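Local coordinates for peptidoglycan glycosyltransferase (PDB 4OVD), which belongs to the penicillin-binding proteins and joins an N-terminal dimerisation domain to a larger C-terminal penicillin-binding domain, at residues I223-L227 and D552-L557; L284-I290 and I384-A390; K329-D333 and S351-G355; I373-G377 and K453-S457. All coordinates share one frame; numbering follows the deposited sequence.

How the interactions relate
Interaction 1 closes the longest loop: residues 223-227, at the start of helix 225-242, meet the end of helix 542-556, so these two helices are brought together beside strand 260-266 of the five-stranded sheet. All the other contacts nest inside it. Interaction 2 joins the short helix 285-288 to the loop 384-390, and it encloses interaction 3, in which strand 328-331 meets the start of helix 353-364. Interaction 4, from the end of helix 366-375 to residues 453-457, follows interaction 3 in series but crosses interaction 2, because its first segment lies inside that loop and its second lies beyond it. None of the four contacts touches another.

Interaction 1: residues I223-L227 and D552-L557; sequences IDIEL and DAATRL
R556 reaches from the last turn of helix 542-556 to D224, the N-cap residue of helix 225-242. These two helices belong to the alpha/beta core of the penicillin-binding fold. From the arginine CB, CG stands anti to the backbone N (chi1 -172°), and a bend at the next bond carries the remainder across D224. CG is the first atom to approach, with D224 OD2 3.8 Å from R556 CG. Further out, R556 NE lies 3.1 Å from D224 OD1. R556 NE also lies 3.3 Å from E226 CB, an oblique approach to the aliphatic part of this exposed glutamate. CZ passes under the carboxylate, 3.3 Å from D224 OD2, which sits over one guanidinium face toward its rim. The tip completes a salt bridge, R556 NH2 to D224 OD1 at 3.0 Å. The two flat groups stand almost perpendicular, 87° between their planes, so this is not a paired, in-plane carboxylate-guanidinium bridge.

D224 OD1 has a second task. It caps the helix by accepting from L227 N at 3.3 Å (N-H...O angle 155°), and more weakly from E226 N. The positive arginine and the helix start would both be expected to stabilise its negative charge. D224 OD2 has a weak bond to N66 in a nearby loop. Beside this polar pair lies an apolar one, L227 with A553. L227 and L557 also touch Y261 of strand 260-266. Both methyls of L227 rest against the alanine, CD1 3.7 Å from A553 CA and CD2 3.8 Å from A553 CB.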
loop_
_atom_site.group_PDB
_atom_site.type_symbol
_atom_site.label_atom_id
_atom_site.label_comp_id
_atom_site.label_asym_id
_atom_site.label_seq_id
_atom_site.Cartn_x
_atom_site.Cartn_y
_atom_site.Cartn_z
ATOM N N ILE A 223 -1.018 -14.908 0.777
ATOM C CA ILE A 223 -0.143 -14.698 1.924
ATOM C C ILE A 223 0.856 -15.785 2.205
ATOM O O ILE A 223 0.496 -16.937 2.109
ATOM C CB ILE A 223 -1.010 -14.595 3.191
ATOM C CG1 ILE A 223 -1.813 -13.319 3.147
ATOM C CG2 ILE A 223 -0.162 -14.594 4.459
ATOM C CD1 ILE A 223 -0.980 -12.066 3.221
ATOM N N ASP A 224 2.093 -15.431 2.563
ATOM C CA ASP A 224 3.106 -16.436 2.946
ATOM C C ASP A 224 3.184 -16.224 4.435
ATOM O O ASP A 224 3.632 -15.203 4.935
ATOM C CB ASP A 224 4.457 -16.234 2.287
ATOM C CG ASP A 224 5.480 -17.312 2.720
ATOM O OD1 ASP A 224 5.657 -17.453 3.954
ATOM O OD2 ASP A 224 6.127 -17.977 1.849
ATOM N N ILE A 225 2.689 -17.191 5.163
ATOM C CA ILE A 225 2.542 -17.013 6.605
ATOM C C ILE A 225 3.818 -16.748 7.339
ATOM O O ILE A 225 3.818 -15.994 8.298
ATOM C CB ILE A 225 1.767 -18.185 7.233
ATOM C CG1 ILE A 225 1.217 -17.806 8.621
ATOM C CG2 ILE A 225 2.598 -19.457 7.180
ATOM C CD1 ILE A 225 0.183 -16.721 8.562
ATOM N N GLU A 226 4.908 -17.356 6.906
ATOM C CA GLU A 226 6.195 -17.078 7.565
ATOM C C GLU A 226 6.661 -15.625 7.288
ATOM O O GLU A 226 7.244 -14.955 8.136
ATOM C CB GLU A 226 7.260 -18.090 7.115
ATOM C CG GLU A 226 8.234 -18.410 8.227
ATOM C CD GLU A 226 7.569 -19.097 9.418
ATOM O OE1 GLU A 226 6.587 -19.868 9.242
ATOM O OE2 GLU A 226 8.043 -18.882 10.556
ATOM N N LEU A 227 6.354 -15.112 6.101
ATOM C CA LEU A 227 6.698 -13.737 5.771
ATOM C C LEU A 227 5.774 -12.780 6.522
ATOM O O LEU A 227 6.129 -11.668 6.869
ATOM C CB LEU A 227 6.593 -13.526 4.273
ATOM C CG LEU A 227 7.190 -12.197 3.882
ATOM C CD1 LEU A 227 8.634 -12.136 4.382
ATOM C CD2 LEU A 227 7.086 -12.071 2.370
ATOM N N ASP A 552 14.487 -10.183 3.504
ATOM C CA ASP A 552 13.798 -11.378 4.005
ATOM C C ASP A 552 12.676 -11.783 3.083
ATOM O O ASP A 552 12.434 -12.946 2.923
ATOM C CB ASP A 552 13.193 -11.149 5.384
ATOM C CG ASP A 552 14.241 -10.917 6.441
ATOM O OD1 ASP A 552 15.442 -11.026 6.120
ATOM O OD2 ASP A 552 13.856 -10.595 7.579
ATOM N N ALA A 553 11.943 -10.837 2.507
ATOM C CA ALA A 553 10.890 -11.248 1.597
ATOM C C ALA A 553 11.543 -11.924 0.382
ATOM O O ALA A 553 11.055 -12.944 -0.088
ATOM C CB ALA A 553 10.053 -10.055 1.149
ATOM N N ALA A 554 12.624 -11.346 -0.146
ATOM C CA ALA A 554 13.308 -11.929 -1.304
ATOM C C ALA A 554 13.945 -13.294 -1.025
ATOM O O ALA A 554 13.963 -14.162 -1.893
ATOM C CB ALA A 554 14.357 -10.969 -1.819
ATOM N N THR A 555 14.455 -13.529 0.175
ATOM C CA THR A 555 15.075 -14.827 0.395
ATOM C C THR A 555 13.907 -15.850 0.426
ATOM O O THR A 555 13.862 -16.808 -0.344
ATOM C CB THR A 555 15.914 -14.905 1.693
ATOM O OG1 THR A 555 15.061 -15.079 2.828
ATOM C CG2 THR A 555 16.787 -13.679 1.879
ATOM N N ARG A 556 12.948 -15.608 1.306
ATOM C CA ARG A 556 11.782 -16.442 1.435
ATOM C C ARG A 556 11.146 -16.775 0.088
ATOM O O ARG A 556 10.592 -17.839 -0.070
ATOM C CB ARG A 556 10.747 -15.730 2.313
ATOM C CG ARG A 556 9.527 -16.549 2.703
ATOM C CD ARG A 556 9.856 -17.651 3.712
ATOM N NE ARG A 556 8.636 -18.367 4.101
ATOM C CZ ARG A 556 8.289 -19.596 3.717
ATOM N NH1 ARG A 556 9.086 -20.345 2.975
ATOM N NH2 ARG A 556 7.136 -20.104 4.125
ATOM N N LEU A 557 11.198 -15.871 -0.880
ATOM C CA LEU A 557 10.583 -16.156 -2.164
ATOM C C LEU A 557 11.613 -16.624 -3.195
ATOM O O LEU A 557 12.767 -16.950 -2.852
ATOM C CB LEU A 557 9.813 -14.934 -2.646
ATOM C CG LEU A 557 8.749 -14.378 -1.695
ATOM C CD1 LEU A 557 8.193 -13.083 -2.251
ATOM C CD2 LEU A 557 7.629 -15.367 -1.435
#

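Interaction 2: residues L284-I290 and I384-A390; sequences LKLVSSI and IDFPGEA
V287 has the largest buried area in the contact: its side chain touches I384, F386, P387 and E389, and its carbonyl oxygen accepts from A390 N. Both segments lie in the penicillin-binding domain, where the contact packs the loop after helix 366-375 onto the short helix 285-288. CG1 is anti to the backbone N (chi1 177°), which directs this methyl into the bend of the loop: V287 CG1 is 3.4 Å from E389 CA, near E389 CB and at the edge of the F386 ring. The other methyl reaches tip to tip toward I384, V287 CG2 to I384 CD1 being 4.1 Å. The A390 N to V287 O bond spans 2.8 Å and is nearly straight (N-H...O angle 168°), and E389 CA adds a CA-H...O contact to the same oxygen.

F386 is the second main contributor. L284 crosses it at about a right angle, with L284 CG over one ring face and L284 CB 3.9 Å from F386 CE2. A water at the edge of this ring, in its plane, accepts from L284 N at 3.1 Å, donates to P387 O, and also bonds S288 OG, so it links L284, the N-cap residue, and S288 to the carbonyl of P387.

A390 covers the far end, its CB 3.6 Å from I290 CG2. G388, at a positive phi, lets the chain turn between these two ends.

Around the contact, L286 packs on strand 248-253 and its backbone bonds I419 of helix 418-429, which E389 also touches. D385 bonds M440 of strand 440-443, and P387 rests on Y179 of helix 176-180.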
loop_
_atom_site.group_PDB
_atom_site.type_symbol
_atom_site.label_atom_id
_atom_site.label_comp_id
_atom_site.label_asym_id
_atom_site.label_seq_id
_atom_site.Cartn_x
_atom_site.Cartn_y
_atom_site.Cartn_z
ATOM N N LEU A 284 -6.752 -2.741 8.593
ATOM C CA LEU A 284 -5.429 -2.594 8.004
ATOM C C LEU A 284 -5.398 -1.120 7.689
ATOM O O LEU A 284 -6.156 -0.614 6.800
ATOM C CB LEU A 284 -5.239 -3.303 6.668
ATOM C CG LEU A 284 -4.527 -4.582 6.524
ATOM C CD1 LEU A 284 -4.393 -4.806 5.020
ATOM C CD2 LEU A 284 -3.176 -4.408 7.198
ATOM N N LYS A 285 -4.525 -0.403 8.345
ATOM C CA LYS A 285 -4.441 1.036 8.113
ATOM C C LYS A 285 -4.194 1.390 6.657
ATOM O O LYS A 285 -4.727 2.374 6.179
ATOM C CB LYS A 285 -3.401 1.665 9.024
ATOM C CG LYS A 285 -3.826 1.649 10.487
ATOM C CD LYS A 285 -2.790 2.325 11.371
ATOM C CE LYS A 285 -3.399 2.548 12.759
ATOM N NZ LYS A 285 -2.339 2.982 13.681
ATOM N N LEU A 286 -3.367 0.615 5.958
ATOM C CA LEU A 286 -3.127 0.849 4.517
ATOM C C LEU A 286 -4.325 1.022 3.645
ATOM O O LEU A 286 -4.240 1.538 2.538
ATOM C CB LEU A 286 -2.436 -0.375 3.914
ATOM C CG LEU A 286 -1.035 -0.539 4.421
ATOM C CD1 LEU A 286 -0.517 -1.893 4.083
ATOM C CD2 LEU A 286 -0.187 0.529 3.773
ATOM N N VAL A 287 -5.371 0.360 4.035
ATOM C CA VAL A 287 -6.670 0.334 3.348
ATOM C C VAL A 287 -7.687 1.301 3.835
ATOM O O VAL A 287 -8.440 1.972 3.066
ATOM C CB VAL A 287 -7.241 -1.112 3.560
ATOM C CG1 VAL A 287 -8.594 -1.260 2.979
ATOM C CG2 VAL A 287 -6.303 -2.125 2.896
ATOM N N SER A 288 -7.817 1.345 5.142
ATOM C CA SER A 288 -8.841 2.161 5.710
ATOM C C SER A 288 -8.423 3.464 6.323
ATOM O O SER A 288 -9.276 4.178 6.721
ATOM C CB SER A 288 -9.610 1.303 6.729
ATOM O OG SER A 288 -8.671 0.846 7.664
ATOM N N SER A 289 -7.153 3.787 6.496
ATOM C CA SER A 289 -6.851 5.141 7.012
ATOM C C SER A 289 -6.293 5.974 5.858
ATOM O O SER A 289 -5.708 5.436 4.895
ATOM C CB SER A 289 -5.813 5.060 8.150
ATOM O OG SER A 289 -6.306 4.216 9.140
ATOM N N ILE A 290 -6.472 7.281 5.937
ATOM C CA ILE A 290 -6.020 8.195 4.888
ATOM C C ILE A 290 -5.036 9.166 5.492
ATOM O O ILE A 290 -5.081 9.471 6.699
ATOM C CB ILE A 290 -7.134 8.963 4.208
ATOM C CG1 ILE A 290 -7.834 9.921 5.156
ATOM C CG2 ILE A 290 -8.170 7.984 3.586
ATOM C CD1 ILE A 290 -8.942 10.706 4.405
ATOM N N ILE A 384 -9.129 -3.794 -3.714
ATOM C CA ILE A 384 -8.541 -4.805 -2.798
ATOM C C ILE A 384 -9.657 -5.569 -2.063
ATOM O O ILE A 384 -10.745 -5.014 -1.749
ATOM C CB ILE A 384 -7.548 -4.169 -1.792
ATOM C CG1 ILE A 384 -6.906 -5.221 -0.877
ATOM C CG2 ILE A 384 -8.253 -3.102 -0.937
ATOM C CD1 ILE A 384 -5.689 -4.736 -0.190
ATOM N N ASP A 385 -9.419 -6.858 -1.796
ATOM C CA ASP A 385 -10.448 -7.645 -1.153
ATOM C C ASP A 385 -10.261 -7.639 0.360
ATOM O O ASP A 385 -9.913 -8.656 0.963
ATOM C CB ASP A 385 -10.511 -9.062 -1.744
ATOM C CG ASP A 385 -9.168 -9.763 -1.711
ATOM O OD1 ASP A 385 -8.097 -9.078 -1.688
ATOM O OD2 ASP A 385 -9.163 -11.012 -1.785
ATOM N N PHE A 386 -10.576 -6.501 0.959
ATOM C CA PHE A 386 -10.428 -6.312 2.391
ATOM C C PHE A 386 -11.420 -5.243 2.806
ATOM O O PHE A 386 -11.597 -4.249 2.107
ATOM C CB PHE A 386 -8.991 -5.912 2.747
ATOM C CG PHE A 386 -8.666 -6.142 4.142
ATOM C CD1 PHE A 386 -8.366 -7.429 4.564
ATOM C CD2 PHE A 386 -8.762 -5.144 5.077
ATOM C CE1 PHE A 386 -8.162 -7.711 5.902
ATOM C CE2 PHE A 386 -8.515 -5.418 6.419
ATOM C CZ PHE A 386 -8.216 -6.699 6.831
ATOM N N PRO A 387 -12.043 -5.404 3.970
ATOM C CA PRO A 387 -13.098 -4.431 4.314
ATOM C C PRO A 387 -12.648 -3.028 4.663
ATOM O O PRO A 387 -11.546 -2.860 5.058
ATOM C CB PRO A 387 -13.771 -5.051 5.534
ATOM C CG PRO A 387 -13.146 -6.412 5.699
ATOM C CD PRO A 387 -11.891 -6.482 4.962
ATOM N N GLY A 388 -13.509 -2.039 4.471
ATOM C CA GLY A 388 -13.227 -0.678 4.919
ATOM C C GLY A 388 -12.318 0.156 4.072
ATOM O O GLY A 388 -11.755 1.113 4.557
ATOM N N GLU A 389 -12.229 -0.146 2.780
ATOM C CA GLU A 389 -11.293 0.575 1.927
ATOM C C GLU A 389 -11.727 2.024 1.800
ATOM O O GLU A 389 -12.850 2.270 1.423
ATOM C CB GLU A 389 -11.171 -0.065 0.520
ATOM C CG GLU A 389 -10.100 0.688 -0.270
ATOM C CD GLU A 389 -9.675 0.120 -1.617
ATOM O OE1 GLU A 389 -10.411 -0.706 -2.238
ATOM O OE2 GLU A 389 -8.554 0.511 -2.041
ATOM N N ALA A 390 -10.866 2.985 2.120
ATOM C CA ALA A 390 -11.244 4.376 1.953
ATOM C C ALA A 390 -11.063 4.850 0.507
ATOM O O ALA A 390 -10.163 4.452 -0.168
ATOM C CB ALA A 390 -10.437 5.253 2.901
HETATM O O HOH W 1 -9.322 -2.051 7.023
#

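Interaction 3: residues K329-D333 and S351-G355; sequences KVTDD and SSNVG
D332 grips the start of helix 353-364 with both carboxylate oxygens, and this is the tight part of the contact. D332 OD2 uses its syn lone pair to accept from S352 OG, 2.7 Å away. D332 OD1 accepts from V354 N at 3.1 Å in a practically linear bond (177°), met on the syn side but 27° out of the carboxylate plane. CG stands anti to the carbonyl carbon (chi1 -70°), which swings the carboxylate toward the helix although CB itself points across it. A water supplements this grip: it donates to D332 OD1 at 2.6 Å and to S351 O, and accepts from N353 N. S352 works in both directions: the hydroxyl that donates to D332 also accepts from G355 N, 2.9 Å from S352 OG, as the N-cap. R336 forms a salt bridge to D332 OD2, giving that oxygen a second partner.

Next to these bonds V330 packs on the helix start. V330 CG1 lies 3.7 Å from N353 CB, and its apolar contact with V354 CG2 measures 4.1 Å from V330 CG1.

The opposite character appears at T331, which is exposed and whose CB points away from the helix. There N353 ND2 stays 3.8 Å from T331 O, the loose side of the contact.

S351 ends the preceding helix in a Schellman motif, and S352 starts the next. S351 OG bonds K298 and K490, and N353 OD1 bonds K298. The sequence S351-S352-N353, placed beside these lysines, is consistent with the SxN motif of the penicillin-binding active site.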
loop_
_atom_site.group_PDB
_atom_site.type_symbol
_atom_site.label_atom_id
_atom_site.label_comp_id
_atom_site.label_asym_id
_atom_site.label_seq_id
_atom_site.Cartn_x
_atom_site.Cartn_y
_atom_site.Cartn_z
ATOM N N LYS A 329 4.075 29.881 -0.132
ATOM C CA LYS A 329 5.299 29.595 -0.838
ATOM C C LYS A 329 5.670 28.121 -0.653
ATOM O O LYS A 329 5.300 27.498 0.335
ATOM C CB LYS A 329 6.398 30.570 -0.402
ATOM C CG LYS A 329 6.815 30.463 1.050
ATOM C CD LYS A 329 7.797 31.554 1.474
ATOM C CE LYS A 329 7.156 32.941 1.547
ATOM N NZ LYS A 329 8.080 33.989 2.082
ATOM N N VAL A 330 6.270 27.511 -1.664
ATOM C CA VAL A 330 6.730 26.132 -1.547
ATOM C C VAL A 330 8.233 26.298 -1.400
ATOM O O VAL A 330 8.832 27.168 -2.039
ATOM C CB VAL A 330 6.347 25.324 -2.774
ATOM C CG1 VAL A 330 6.910 23.892 -2.744
ATOM C CG2 VAL A 330 4.852 25.287 -2.861
ATOM N N THR A 331 8.823 25.490 -0.528
ATOM C CA THR A 331 10.240 25.494 -0.271
ATOM C C THR A 331 10.785 24.069 -0.105
ATOM O O THR A 331 10.048 23.129 0.077
ATOM C CB THR A 331 10.589 26.211 1.063
ATOM O OG1 THR A 331 9.855 25.584 2.132
ATOM C CG2 THR A 331 10.294 27.669 1.016
ATOM N N ASP A 332 12.091 23.950 -0.240
ATOM C CA ASP A 332 12.840 22.735 -0.013
ATOM C C ASP A 332 13.699 22.964 1.300
ATOM O O ASP A 332 14.301 24.047 1.501
ATOM C CB ASP A 332 13.872 22.507 -1.167
ATOM C CG ASP A 332 13.233 22.124 -2.540
ATOM O OD1 ASP A 332 12.068 21.745 -2.482
ATOM O OD2 ASP A 332 13.932 22.139 -3.649
ATOM N N ASP A 333 13.787 21.953 2.160
ATOM C CA ASP A 333 14.689 21.986 3.361
ATOM C C ASP A 333 16.119 21.605 2.842
ATOM O O ASP A 333 16.463 20.415 2.744
ATOM C CB ASP A 333 14.180 21.011 4.431
ATOM C CG ASP A 333 14.151 19.536 3.937
ATOM O OD1 ASP A 333 14.455 19.295 2.736
ATOM O OD2 ASP A 333 13.773 18.629 4.718
ATOM N N SER A 351 14.333 14.825 -3.768
ATOM C CA SER A 351 12.980 15.091 -3.384
ATOM C C SER A 351 12.699 16.561 -3.257
ATOM O O SER A 351 12.356 17.044 -2.219
ATOM C CB SER A 351 12.608 14.356 -2.126
ATOM O OG SER A 351 11.245 14.148 -2.126
ATOM N N SER A 352 12.855 17.271 -4.340
ATOM C CA SER A 352 12.538 18.733 -4.334
ATOM C C SER A 352 11.040 19.029 -4.539
ATOM O O SER A 352 10.466 18.779 -5.625
ATOM C CB SER A 352 13.286 19.370 -5.493
ATOM O OG SER A 352 12.930 20.728 -5.761
ATOM N N ASN A 353 10.412 19.574 -3.516
ATOM C CA ASN A 353 9.048 20.013 -3.652
ATOM C C ASN A 353 8.916 21.129 -4.621
ATOM O O ASN A 353 7.926 21.179 -5.357
ATOM C CB ASN A 353 8.454 20.507 -2.311
ATOM C CG ASN A 353 8.318 19.389 -1.320
ATOM O OD1 ASN A 353 8.073 18.239 -1.675
ATOM N ND2 ASN A 353 8.371 19.735 -0.097
ATOM N N VAL A 354 9.853 22.068 -4.568
ATOM C CA VAL A 354 9.816 23.184 -5.479
ATOM C C VAL A 354 9.855 22.746 -6.945
ATOM O O VAL A 354 9.098 23.225 -7.765
ATOM C CB VAL A 354 10.952 24.172 -5.221
ATOM C CG1 VAL A 354 10.885 25.316 -6.234
ATOM C CG2 VAL A 354 10.805 24.795 -3.833
ATOM N N GLY A 355 10.709 21.790 -7.241
ATOM C CA GLY A 355 10.862 21.295 -8.620
ATOM C C GLY A 355 9.557 20.645 -9.062
ATOM O O GLY A 355 9.132 20.849 -10.212
HETATM O O HOH W 2 11.379 19.797 -0.917
#

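Interaction 4: residues I373-G377 and K453-S457; sequences IDKFG and KDVIS
K375 O receives K453 NZ at 3.1 Å, the shortest settled hydrogen bond between the two segments. The ammonium comes in from above the carbonyl plane, with a C=O...N angle of 118°, and so does not follow a lone pair. K453 runs fully extended to get there, its CE passing 3.5 Å from K375 O. K375 reaches back in exchange: its chain bends at the last torsion (chi4 -54°) and sets K375 NZ 3.4 Å from V455 O, a weak bond.

K375 closes helix 366-375, which ends in a Schellman motif at G377; G377 N bonds D374 O at 3.0 Å. The second segment leaves strand 453-454, paired antiparallel with strand 433-434, and leads to helix 458-474.

Next to the lysines, V455 presses a methyl onto F376 as a CH-pi contact. V455 CG1 lies 3.6 Å from the centroid of the F376 ring and only 6° off the ring normal, practically over its centre, with all six ring carbons at similar distances. The other methyl, V455 CG2, meets K375 O at 3.7 Å. F376 also touches A424 and A427 of helix 418-429 and S303 of helix 298-307. At the outer end of the ring, I456 CG2 approaches obliquely, 4.0 Å from F376 CZ.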
loop_
_atom_site.group_PDB
_atom_site.type_symbol
_atom_site.label_atom_id
_atom_site.label_comp_id
_atom_site.label_asym_id
_atom_site.label_seq_id
_atom_site.Cartn_x
_atom_site.Cartn_y
_atom_site.Cartn_z
ATOM N N ILE A 373 -3.815 11.718 -12.488
ATOM C CA ILE A 373 -4.137 11.296 -11.127
ATOM C C ILE A 373 -5.265 10.291 -11.194
ATOM O O ILE A 373 -5.256 9.252 -10.517
ATOM C CB ILE A 373 -4.707 12.513 -10.334
ATOM C CG1 ILE A 373 -3.593 13.462 -10.017
ATOM C CG2 ILE A 373 -5.416 12.163 -9.060
ATOM C CD1 ILE A 373 -2.326 12.784 -9.668
ATOM N N ASP A 374 -6.257 10.639 -12.015
ATOM C CA ASP A 374 -7.447 9.847 -12.169
ATOM C C ASP A 374 -7.122 8.528 -12.854
ATOM O O ASP A 374 -7.558 7.485 -12.420
ATOM C CB ASP A 374 -8.465 10.635 -12.963
ATOM C CG ASP A 374 -9.819 10.027 -12.906
ATOM O OD1 ASP A 374 -10.500 10.268 -11.886
ATOM O OD2 ASP A 374 -10.215 9.370 -13.890
ATOM N N LYS A 375 -6.311 8.569 -13.908
ATOM C CA LYS A 375 -5.958 7.361 -14.586
ATOM C C LYS A 375 -5.177 6.449 -13.627
ATOM O O LYS A 375 -5.298 5.242 -13.691
ATOM C CB LYS A 375 -5.075 7.775 -15.775
ATOM C CG LYS A 375 -5.046 6.860 -16.977
ATOM C CD LYS A 375 -4.364 7.594 -18.122
ATOM C CE LYS A 375 -4.645 6.977 -19.487
ATOM N NZ LYS A 375 -4.322 5.529 -19.564
ATOM N N PHE A 376 -4.353 7.030 -12.739
ATOM C CA PHE A 376 -3.584 6.243 -11.776
ATOM C C PHE A 376 -4.433 5.696 -10.628
ATOM O O PHE A 376 -3.886 5.045 -9.685
ATOM C CB PHE A 376 -2.443 7.054 -11.195
ATOM C CG PHE A 376 -1.116 6.888 -11.890
ATOM C CD1 PHE A 376 -0.343 5.771 -11.624
ATOM C CD2 PHE A 376 -0.599 7.857 -12.742
ATOM C CE1 PHE A 376 0.911 5.603 -12.191
ATOM C CE2 PHE A 376 0.647 7.700 -13.295
ATOM C CZ PHE A 376 1.409 6.568 -13.023
ATOM N N GLY A 377 -5.738 5.967 -10.661
ATOM C CA GLY A 377 -6.653 5.464 -9.609
ATOM C C GLY A 377 -6.666 6.292 -8.303
ATOM O O GLY A 377 -7.288 5.889 -7.315
ATOM N N LYS A 453 -5.117 -2.373 -15.486
ATOM C CA LYS A 453 -5.404 -1.152 -16.214
ATOM C C LYS A 453 -4.104 -0.576 -16.802
ATOM O O LYS A 453 -3.138 -0.404 -16.080
ATOM C CB LYS A 453 -5.980 -0.149 -15.220
ATOM C CG LYS A 453 -6.522 1.119 -15.843
ATOM C CD LYS A 453 -7.000 2.056 -14.750
ATOM C CE LYS A 453 -7.732 3.267 -15.293
ATOM N NZ LYS A 453 -8.128 4.109 -14.127
ATOM N N ASP A 454 -4.101 -0.220 -18.068
ATOM C CA ASP A 454 -2.911 0.356 -18.707
ATOM C C ASP A 454 -2.914 1.818 -18.376
ATOM O O ASP A 454 -3.783 2.547 -18.798
ATOM C CB ASP A 454 -2.923 0.168 -20.214
ATOM C CG ASP A 454 -2.795 -1.285 -20.617
ATOM O OD1 ASP A 454 -2.646 -2.164 -19.730
ATOM O OD2 ASP A 454 -2.827 -1.536 -21.823
ATOM N N VAL A 455 -1.953 2.240 -17.590
ATOM C CA VAL A 455 -1.921 3.621 -17.139
ATOM C C VAL A 455 -0.904 4.456 -17.896
ATOM O O VAL A 455 -1.186 5.561 -18.283
ATOM C CB VAL A 455 -1.686 3.629 -15.599
ATOM C CG1 VAL A 455 -1.615 5.022 -15.061
ATOM C CG2 VAL A 455 -2.814 2.875 -14.947
ATOM N N ILE A 456 0.299 3.944 -18.020
ATOM C CA ILE A 456 1.371 4.598 -18.756
ATOM C C ILE A 456 2.016 3.564 -19.685
ATOM O O ILE A 456 1.806 2.354 -19.524
ATOM C CB ILE A 456 2.446 5.144 -17.810
ATOM C CG1 ILE A 456 2.951 4.040 -16.924
ATOM C CG2 ILE A 456 1.893 6.276 -16.941
ATOM C CD1 ILE A 456 3.942 4.518 -15.925
ATOM N N SER A 457 2.806 4.016 -20.643
ATOM C CA SER A 457 3.523 3.059 -21.520
ATOM C C SER A 457 4.685 2.400 -20.779
ATOM O O SER A 457 5.151 2.884 -19.742
ATOM C CB SER A 457 4.144 3.792 -22.691
ATOM O OG SER A 457 5.156 4.666 -22.244
#